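Long-range contacts in neuraminidase (Influenza A virus, PDB 4GDJ), which resembles the sialic-acid-cleaving neuraminidases of other influenza A viruses but has a diverged putative active site, so that its sialidase activity is uncertain: residues K55-Y60 with Y80-G85; G99-A104 with L114-R119; F323-G328 with Q335-W340. All blocks are in the same frame, centred on the assembly; numbering follows the deposited sequence.

In the fold
The three contacts are strand pairings in three neighbouring blades of the neuraminidase beta-propeller. Contact 1 pairs the two middle strands, 53-62 and 78-83, of one antiparallel sheet. Contact 2 follows in the chain and lies in the next blade, within the hairpin of strands 101-106 and 111-117; the centres are about 14 Å apart, and Ile58 and Phe56 pack against Gly99 to Ala104. Contact 3 comes last in sequence; its centre lies about 17 Å from that of contact 1 and about 23 Å from that of contact 2, and it touches neither. Contact 1's blade lies between the other two, side by side around the propeller, and contact 3's blade, which includes strand 20-25, joins chain start to chain end.

Contact 1: residues K55-Y60 with Y80-G85; sequences KFFIAY and YKTPIG
Phe57 and Tyr80 face each other in a hydrogen-bonded pair of the antiparallel meander that forms one propeller blade, joining its two middle strands. CB of Tyr80 sits over one face of the Phe57 ring, 3.8 Å from its centroid, a CH-pi contact displaced toward the rim. Beyond CB the Tyr80 ring slides past, so the two aromatic planes run only 24° apart yet barely overlap, and Tyr80 CD1 comes to rest 3.5 Å from CB of Ala59, where a small methyl leaves room for it. With CG placed between its backbone N and carbonyl carbon (chi1 63°), Phe57 leans across toward the neighbouring strand, and its edge meets Thr82: OG1 lies in the ring plane, 3.2 Å from CE1. That hydroxyl is itself held by hydrogen bonds to Ser93 OG and Asn88 OD1, which suits a small polar residue in a buried place.

The backbone sets this register. Phe57 N to Tyr80 O (3.0 Å) and Tyr80 N to Phe57 O (2.8 Å) close one ring of bonds, and Lys55 and Thr82 close a second. Between them, Phe56 and Lys81 form a non-hydrogen-bonded pair on the other face of the sheet. The aliphatic part of Lys81, extended, runs alongside Phe56 with CG above its ring, and its ammonium makes cation-pi contacts with Trp111 and Phe54. Lys55, by contrast, bends at chi3 to bring NZ to Ser86 O, while its CG lies 3.6 Å from Ile84 CD1.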
loop_
_atom_site.group_PDB
_atom_site.type_symbol
_atom_site.label_atom_id
_atom_site.label_comp_id
_atom_site.label_asym_id
_atom_site.label_seq_id
_atom_site.Cartn_x
_atom_site.Cartn_y
_atom_site.Cartn_z
ATOM N N LYS A 55 0.510 -6.535 12.543
ATOM C CA LYS A 55 -0.002 -5.217 12.244
ATOM C C LYS A 55 1.062 -4.233 12.651
ATOM O O LYS A 55 1.502 -4.228 13.817
ATOM C CB LYS A 55 -1.278 -4.896 13.021
ATOM C CG LYS A 55 -2.509 -5.522 12.446
ATOM C CD LYS A 55 -3.730 -5.329 13.360
ATOM C CE LYS A 55 -3.555 -6.008 14.714
ATOM N NZ LYS A 55 -4.634 -5.625 15.658
ATOM N N PHE A 56 1.480 -3.426 11.676
ATOM C CA PHE A 56 2.359 -2.282 11.910
ATOM C C PHE A 56 1.487 -1.039 11.828
ATOM O O PHE A 56 0.655 -0.927 10.927
ATOM C CB PHE A 56 3.465 -2.223 10.861
ATOM C CG PHE A 56 4.504 -3.299 11.002
ATOM C CD1 PHE A 56 4.311 -4.539 10.432
ATOM C CD2 PHE A 56 5.688 -3.065 11.701
ATOM C CE1 PHE A 56 5.260 -5.556 10.574
ATOM C CE2 PHE A 56 6.639 -4.066 11.842
ATOM C CZ PHE A 56 6.429 -5.312 11.254
ATOM N N PHE A 57 1.654 -0.101 12.764
ATOM C CA PHE A 57 0.796 1.061 12.788
ATOM C C PHE A 57 1.446 2.233 13.509
ATOM O O PHE A 57 2.364 2.060 14.293
ATOM C CB PHE A 57 -0.560 0.750 13.433
ATOM C CG PHE A 57 -0.467 0.353 14.870
ATOM C CD1 PHE A 57 -0.162 -0.953 15.217
ATOM C CD2 PHE A 57 -0.649 1.283 15.871
ATOM C CE1 PHE A 57 -0.059 -1.330 16.526
ATOM C CE2 PHE A 57 -0.533 0.912 17.213
ATOM C CZ PHE A 57 -0.248 -0.398 17.532
ATOM N N ILE A 58 0.964 3.417 13.185
ATOM C CA ILE A 58 1.325 4.624 13.880
ATOM C C ILE A 58 0.385 4.853 15.048
ATOM O O ILE A 58 -0.830 5.052 14.870
ATOM C CB ILE A 58 1.274 5.849 12.962
ATOM C CG1 ILE A 58 2.154 5.640 11.726
ATOM C CG2 ILE A 58 1.718 7.085 13.752
ATOM C CD1 ILE A 58 3.603 5.445 12.028
ATOM N N ALA A 59 0.950 4.825 16.251
ATOM C CA ALA A 59 0.176 5.088 17.459
ATOM C C ALA A 59 0.308 6.563 17.810
ATOM O O ALA A 59 1.409 7.086 17.881
ATOM C CB ALA A 59 0.707 4.243 18.628
ATOM N N TYR A 60 -0.814 7.218 18.053
ATOM C CA TYR A 60 -0.807 8.653 18.288
ATOM C C TYR A 60 -1.458 9.035 19.622
ATOM O O TYR A 60 -1.637 10.209 19.887
ATOM C CB TYR A 60 -1.517 9.375 17.140
ATOM C CG TYR A 60 -2.990 9.032 16.976
ATOM C CD1 TYR A 60 -3.381 7.963 16.195
ATOM C CD2 TYR A 60 -3.988 9.802 17.577
ATOM C CE1 TYR A 60 -4.706 7.645 16.024
ATOM C CE2 TYR A 60 -5.334 9.491 17.399
ATOM C CZ TYR A 60 -5.683 8.409 16.625
ATOM O OH TYR A 60 -7.002 8.061 16.426
ATOM N N TYR A 80 4.438 1.201 15.939
ATOM C CA TYR A 80 4.247 0.049 16.814
ATOM C C TYR A 80 3.933 -1.181 15.965
ATOM O O TYR A 80 3.564 -1.080 14.801
ATOM C CB TYR A 80 3.049 0.263 17.753
ATOM C CG TYR A 80 3.347 1.000 19.035
ATOM C CD1 TYR A 80 3.582 2.349 19.038
ATOM C CD2 TYR A 80 3.370 0.331 20.246
ATOM C CE1 TYR A 80 3.865 3.021 20.216
ATOM C CE2 TYR A 80 3.630 0.992 21.430
ATOM C CZ TYR A 80 3.886 2.331 21.405
ATOM O OH TYR A 80 4.154 2.986 22.588
ATOM N N LYS A 81 4.049 -2.337 16.586
ATOM C CA LYS A 81 3.813 -3.613 15.937
ATOM C C LYS A 81 3.050 -4.549 16.900
ATOM O O LYS A 81 3.319 -4.594 18.103
ATOM C CB LYS A 81 5.177 -4.166 15.540
ATOM C CG LYS A 81 5.275 -5.591 15.270
ATOM C CD LYS A 81 6.706 -5.992 15.136
ATOM C CE LYS A 81 6.840 -7.509 15.176
ATOM N NZ LYS A 81 8.188 -7.995 14.794
ATOM N N THR A 82 2.091 -5.292 16.362
ATOM C CA THR A 82 1.249 -6.165 17.166
ATOM C C THR A 82 0.941 -7.425 16.393
ATOM O O THR A 82 0.605 -7.347 15.208
ATOM C CB THR A 82 -0.124 -5.536 17.420
ATOM O OG1 THR A 82 0.030 -4.233 17.980
ATOM C CG2 THR A 82 -0.934 -6.405 18.356
ATOM N N PRO A 83 0.994 -8.582 17.059
ATOM C CA PRO A 83 0.532 -9.836 16.435
ATOM C C PRO A 83 -0.875 -9.694 15.890
ATOM O O PRO A 83 -1.771 -9.126 16.533
ATOM C CB PRO A 83 0.541 -10.835 17.589
ATOM C CG PRO A 83 1.542 -10.267 18.575
ATOM C CD PRO A 83 1.466 -8.779 18.442
ATOM N N ILE A 84 -1.068 -10.200 14.687
ATOM C CA ILE A 84 -2.304 -10.000 13.948
ATOM C C ILE A 84 -3.560 -10.420 14.747
ATOM O O ILE A 84 -4.619 -9.755 14.662
ATOM C CB ILE A 84 -2.209 -10.705 12.591
ATOM C CG1 ILE A 84 -3.343 -10.288 11.657
ATOM C CG2 ILE A 84 -2.212 -12.212 12.796
ATOM C CD1 ILE A 84 -3.619 -8.806 11.666
ATOM N N GLY A 85 -3.446 -11.468 15.560
ATOM C CA GLY A 85 -4.598 -11.882 16.360
ATOM C C GLY A 85 -4.991 -10.989 17.540
ATOM O O GLY A 85 -6.036 -11.205 18.145
#

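Contact 2: residues G99-A104 with L114-R119; sequences GRSSSA and LVSNGR
Just ahead of strand 101-106 in a propeller-blade hairpin, Arg100 reaches across to Gly118, past the end of the partner strand, and its guanidinium has protein on three sides. At its edge, close to its plane, lies the carbonyl oxygen of Gly118, which accepts a hydrogen bond from NH1; the modelled length of 2.5 Å is short and its exact value doubtful. Asn117 OD1 lies over one face, 3.8 Å from Arg100 NH2, and also takes a weak bond from Gly118 N. Over the opposite face comes Arg119, its plane only 11° from that of Arg100, but this side chain is poorly ordered and the near-parallel placing, with two like charges close together, is tentative. A bend at chi3 (70°) turns the Arg100 head toward Gly118, and the chain passes Ser116 on its way, CG lying 3.9 Å from Ser116 OG.

The hydroxyls of Ser101 and Ser116 share a hydrogen bond, OG to OG 2.7 Å. Ser101 OG is also bonded to Leu147 N, while Ser116 OG reaches a water 2.7 Å away that Arg100 NH1 contacts weakly. Further along, Ser102 CB lies 4.2 Å from Val115 CG1, and Ser102 OG turns to the hydroxyl of Tyr45. Just before the strand, where Arg100 N still bonds to Ser116 O, Gly99 CA comes within 3.2 Å of the same oxygen, a closeness and a backbone shape that suit a residue without a side chain.

Small hydroxyls thus let the strands pack closely while their polar atoms find partners, and the Gly118 carbonyl and Asn117 amide oxygens probably ease the positive charge of Arg100.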
loop_
_atom_site.group_PDB
_atom_site.type_symbol
_atom_site.label_atom_id
_atom_site.label_comp_id
_atom_site.label_asym_id
_atom_site.label_seq_id
_atom_site.Cartn_x
_atom_site.Cartn_y
_atom_site.Cartn_z
ATOM N N GLY A 99 7.840 8.225 14.705
ATOM C CA GLY A 99 7.667 8.631 13.325
ATOM C C GLY A 99 6.216 8.698 12.941
ATOM O O GLY A 99 5.339 8.252 13.699
ATOM N N ARG A 100 5.956 9.195 11.734
ATOM C CA ARG A 100 4.594 9.449 11.319
ATOM C C ARG A 100 4.188 8.716 10.044
ATOM O O ARG A 100 3.027 8.724 9.699
ATOM C CB ARG A 100 4.375 10.944 11.140
ATOM C CG ARG A 100 5.156 11.518 10.004
ATOM C CD ARG A 100 4.725 12.958 9.735
ATOM N NE ARG A 100 5.169 13.812 10.819
ATOM C CZ ARG A 100 6.373 14.381 10.861
ATOM N NH1 ARG A 100 7.231 14.195 9.858
ATOM N NH2 ARG A 100 6.715 15.148 11.893
ATOM N N SER A 101 5.126 8.105 9.342
ATOM C CA SER A 101 4.768 7.128 8.344
ATOM C C SER A 101 5.797 6.014 8.379
ATOM O O SER A 101 6.855 6.164 8.971
ATOM C CB SER A 101 4.660 7.764 6.954
ATOM O OG SER A 101 5.912 8.083 6.391
ATOM N N SER A 102 5.492 4.885 7.744
ATOM C CA SER A 102 6.379 3.754 7.816
ATOM C C SER A 102 6.196 2.704 6.710
ATOM O O SER A 102 5.263 2.747 5.884
ATOM C CB SER A 102 6.201 3.068 9.177
ATOM O OG SER A 102 5.024 2.289 9.221
ATOM N N SER A 103 7.152 1.793 6.694
ATOM C CA SER A 103 7.087 0.599 5.866
ATOM C C SER A 103 7.899 -0.450 6.607
ATOM O O SER A 103 8.752 -0.122 7.418
ATOM C CB SER A 103 7.600 0.873 4.456
ATOM O OG SER A 103 7.393 -0.236 3.612
ATOM N N ALA A 104 7.578 -1.720 6.388
ATOM C CA ALA A 104 8.291 -2.809 7.012
ATOM C C ALA A 104 8.215 -4.050 6.136
ATOM O O ALA A 104 7.172 -4.305 5.506
ATOM C CB ALA A 104 7.699 -3.111 8.369
ATOM N N LEU A 114 11.328 1.010 8.236
ATOM C CA LEU A 114 11.606 2.401 7.894
ATOM C C LEU A 114 10.566 3.309 8.532
ATOM O O LEU A 114 9.371 3.005 8.502
ATOM C CB LEU A 114 11.581 2.615 6.374
ATOM C CG LEU A 114 12.535 1.804 5.490
ATOM C CD1 LEU A 114 11.888 0.423 5.107
ATOM C CD2 LEU A 114 12.910 2.553 4.236
ATOM N N VAL A 115 11.000 4.418 9.131
ATOM C CA VAL A 115 10.036 5.425 9.577
ATOM C C VAL A 115 10.476 6.801 9.094
ATOM O O VAL A 115 11.661 7.032 8.911
ATOM C CB VAL A 115 9.923 5.467 11.103
ATOM C CG1 VAL A 115 9.432 4.153 11.617
ATOM C CG2 VAL A 115 11.274 5.835 11.719
ATOM N N SER A 116 9.528 7.698 8.856
ATOM C CA SER A 116 9.876 9.072 8.560
ATOM C C SER A 116 9.582 9.947 9.752
ATOM O O SER A 116 8.659 9.700 10.530
ATOM C CB SER A 116 9.076 9.617 7.387
ATOM O OG SER A 116 7.692 9.679 7.733
ATOM N N ASN A 117 10.344 11.026 9.860
ATOM C CA ASN A 117 10.144 11.957 10.950
ATOM C C ASN A 117 10.780 13.294 10.559
ATOM O O ASN A 117 11.426 13.412 9.506
ATOM C CB ASN A 117 10.777 11.421 12.239
ATOM C CG ASN A 117 10.144 11.995 13.491
ATOM O OD1 ASN A 117 9.117 12.653 13.430
ATOM N ND2 ASN A 117 10.742 11.713 14.640
ATOM N N GLY A 118 10.585 14.296 11.395
ATOM C CA GLY A 118 11.152 15.612 11.135
ATOM C C GLY A 118 10.204 16.392 10.244
ATOM O O GLY A 118 9.143 15.882 9.884
ATOM N N ARG A 119 10.576 17.615 9.881
ATOM C CA ARG A 119 9.726 18.450 9.020
ATOM C C ARG A 119 10.502 19.102 7.866
ATOM O O ARG A 119 11.688 19.499 8.000
ATOM C CB ARG A 119 9.088 19.567 9.837
ATOM C CG ARG A 119 8.420 19.127 11.110
ATOM C CD ARG A 119 7.013 18.595 10.881
ATOM N NE ARG A 119 6.237 18.607 12.125
ATOM C CZ ARG A 119 5.087 17.960 12.310
ATOM N NH1 ARG A 119 4.556 17.228 11.331
ATOM N NH2 ARG A 119 4.469 18.042 13.485
HETATM O O HOH W 1 6.785 12.144 7.059
#

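Contact 3: residues F323-G328 with Q335-W340; sequences FFQPKG and QRVCFW
The propeller's closing blade, completed by the N-terminal strand 20-25, pairs its strands 317-324 and 338-343 here, near the loop that links them. Phe324 and Cys338 form an antiparallel hydrogen-bonded pair, with Cys338 N 2.9 Å from Phe324 O. Cys338 CB lies over the Phe324 ring, 3.6 Å from its centroid; SG, bonded to Cys360 on the next strand, sits obliquely at 4.6 Å from that centroid and touches Pro326 CD at 3.4 Å. The Phe324 ring edge faces Phe339 O, and Phe324 CD1 packs 3.9 Å from Trp340 CD1. With CG lodged between the backbone N and carbonyl carbon (chi1 73°), the Phe324 ring presents its face to Cys338.

Past the strand ends, the extended Gln325 side chain takes over the pairing: NE2 donates to Arg336 O at 3.0 Å, nearly in the amide plane, and OE1 accepts from Thr204 N. Pro326 lays CG over one face of the Arg336 guanidinium. On the opposite face of the sheet to Phe324, Phe323 CD1 meets Val337 CG1 at 3.6 Å.

Amid aromatic and proline carbon, the disulfide ties strand 338-343 to 355-362; the Gln325 amide carries hydrogen bonding past the paired residues, and a water links Phe323 O to the Trp340 indole NE1.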
loop_
_atom_site.group_PDB
_atom_site.type_symbol
_atom_site.label_atom_id
_atom_site.label_comp_id
_atom_site.label_asym_id
_atom_site.label_seq_id
_atom_site.Cartn_x
_atom_site.Cartn_y
_atom_site.Cartn_z
ATOM N N PHE A 323 -2.052 -4.383 -0.101
ATOM C CA PHE A 323 -1.574 -5.758 -0.209
ATOM C C PHE A 323 -0.665 -6.184 0.923
ATOM O O PHE A 323 0.024 -5.373 1.555
ATOM C CB PHE A 323 -0.758 -5.944 -1.491
ATOM C CG PHE A 323 -1.533 -5.746 -2.776
ATOM C CD1 PHE A 323 -2.446 -6.701 -3.206
ATOM C CD2 PHE A 323 -1.300 -4.631 -3.576
ATOM C CE1 PHE A 323 -3.153 -6.528 -4.391
ATOM C CE2 PHE A 323 -1.991 -4.461 -4.775
ATOM C CZ PHE A 323 -2.917 -5.412 -5.175
ATOM N N PHE A 324 -0.641 -7.481 1.150
ATOM C CA PHE A 324 0.432 -8.139 1.900
ATOM C C PHE A 324 0.539 -9.563 1.407
ATOM O O PHE A 324 -0.435 -10.090 0.846
ATOM C CB PHE A 324 0.232 -8.097 3.434
ATOM C CG PHE A 324 -0.846 -9.004 3.957
ATOM C CD1 PHE A 324 -2.178 -8.613 3.951
ATOM C CD2 PHE A 324 -0.519 -10.211 4.537
ATOM C CE1 PHE A 324 -3.170 -9.442 4.459
ATOM C CE2 PHE A 324 -1.509 -11.044 5.044
ATOM C CZ PHE A 324 -2.814 -10.661 5.021
ATOM N N GLN A 325 1.718 -10.164 1.582
ATOM C CA GLN A 325 1.981 -11.524 1.106
ATOM C C GLN A 325 2.542 -12.392 2.233
ATOM O O GLN A 325 3.644 -12.165 2.704
ATOM C CB GLN A 325 2.947 -11.515 -0.081
ATOM C CG GLN A 325 2.293 -10.907 -1.316
ATOM C CD GLN A 325 3.194 -10.850 -2.523
ATOM O OE1 GLN A 325 4.085 -10.004 -2.628
ATOM N NE2 GLN A 325 2.937 -11.733 -3.477
ATOM N N PRO A 326 1.783 -13.397 2.677
ATOM C CA PRO A 326 2.338 -14.326 3.691
ATOM C C PRO A 326 3.529 -15.076 3.109
ATOM O O PRO A 326 3.568 -15.165 1.892
ATOM C CB PRO A 326 1.183 -15.277 3.985
ATOM C CG PRO A 326 -0.035 -14.557 3.554
ATOM C CD PRO A 326 0.362 -13.638 2.413
ATOM N N LYS A 327 4.458 -15.606 3.908
ATOM C CA LYS A 327 5.733 -16.061 3.320
ATOM C C LYS A 327 5.873 -17.562 2.988
ATOM O O LYS A 327 6.554 -17.906 2.016
ATOM C CB LYS A 327 6.938 -15.595 4.158
ATOM C CG LYS A 327 7.155 -14.073 4.196
ATOM C CD LYS A 327 7.307 -13.463 2.804
ATOM C CE LYS A 327 7.273 -11.939 2.860
ATOM N NZ LYS A 327 6.399 -11.380 1.760
ATOM N N GLY A 328 5.261 -18.454 3.761
ATOM C CA GLY A 328 5.358 -19.882 3.452
ATOM C C GLY A 328 4.630 -20.283 2.168
ATOM O O GLY A 328 5.013 -21.224 1.454
ATOM N N GLN A 335 2.291 -18.106 -6.039
ATOM C CA GLN A 335 2.548 -17.149 -4.956
ATOM C C GLN A 335 1.241 -16.582 -4.413
ATOM O O GLN A 335 0.375 -16.172 -5.167
ATOM C CB GLN A 335 3.456 -16.023 -5.443
ATOM C CG GLN A 335 4.885 -16.503 -5.697
ATOM C CD GLN A 335 5.745 -15.482 -6.431
ATOM O OE1 GLN A 335 5.764 -15.442 -7.674
ATOM N NE2 GLN A 335 6.469 -14.655 -5.665
ATOM N N ARG A 336 1.096 -16.583 -3.103
ATOM C CA ARG A 336 -0.072 -15.970 -2.478
ATOM C C ARG A 336 -0.074 -14.435 -2.471
ATOM O O ARG A 336 0.977 -13.782 -2.422
ATOM C CB ARG A 336 -0.248 -16.500 -1.060
ATOM C CG ARG A 336 -1.479 -17.410 -0.954
ATOM C CD ARG A 336 -1.425 -18.309 0.264
ATOM N NE ARG A 336 -2.120 -17.760 1.429
ATOM C CZ ARG A 336 -1.644 -17.806 2.673
ATOM N NH1 ARG A 336 -0.458 -18.362 2.921
ATOM N NH2 ARG A 336 -2.350 -17.292 3.679
ATOM N N VAL A 337 -1.284 -13.879 -2.537
ATOM C CA VAL A 337 -1.529 -12.445 -2.426
ATOM C C VAL A 337 -2.740 -12.281 -1.549
ATOM O O VAL A 337 -3.759 -12.945 -1.757
ATOM C CB VAL A 337 -1.878 -11.791 -3.756
ATOM C CG1 VAL A 337 -1.866 -10.273 -3.606
ATOM C CG2 VAL A 337 -0.918 -12.189 -4.798
ATOM N N CYS A 338 -2.630 -11.374 -0.589
ATOM C CA CYS A 338 -3.705 -11.037 0.320
ATOM C C CYS A 338 -3.864 -9.537 0.410
ATOM O O CYS A 338 -3.037 -8.793 -0.116
ATOM C CB CYS A 338 -3.414 -11.582 1.708
ATOM S SG CYS A 338 -3.007 -13.341 1.739
ATOM N N PHE A 339 -4.932 -9.090 1.051
ATOM C CA PHE A 339 -5.113 -7.674 1.279
ATOM C C PHE A 339 -5.663 -7.426 2.651
ATOM O O PHE A 339 -6.303 -8.308 3.243
ATOM C CB PHE A 339 -5.942 -6.998 0.173
ATOM C CG PHE A 339 -7.406 -7.366 0.152
ATOM C CD1 PHE A 339 -8.303 -6.711 0.976
ATOM C CD2 PHE A 339 -7.900 -8.303 -0.789
ATOM C CE1 PHE A 339 -9.662 -7.019 0.925
ATOM C CE2 PHE A 339 -9.273 -8.594 -0.870
ATOM C CZ PHE A 339 -10.147 -7.980 -0.010
ATOM N N TRP A 340 -5.333 -6.248 3.170
ATOM C CA TRP A 340 -5.881 -5.727 4.409
ATOM C C TRP A 340 -6.799 -4.548 4.090
ATOM O O TRP A 340 -6.689 -3.900 3.049
ATOM C CB TRP A 340 -4.761 -5.343 5.413
ATOM C CG TRP A 340 -3.700 -4.436 4.825
ATOM C CD1 TRP A 340 -2.484 -4.792 4.346
ATOM C CD2 TRP A 340 -3.809 -3.028 4.633
ATOM N NE1 TRP A 340 -1.810 -3.685 3.883
ATOM C CE2 TRP A 340 -2.606 -2.594 4.039
ATOM C CE3 TRP A 340 -4.794 -2.093 4.927
ATOM C CZ2 TRP A 340 -2.378 -1.286 3.730
ATOM C CZ3 TRP A 340 -4.569 -0.783 4.630
ATOM C CH2 TRP A 340 -3.374 -0.383 4.025
HETATM O O HOH W 2 1.099 -4.261 3.734
#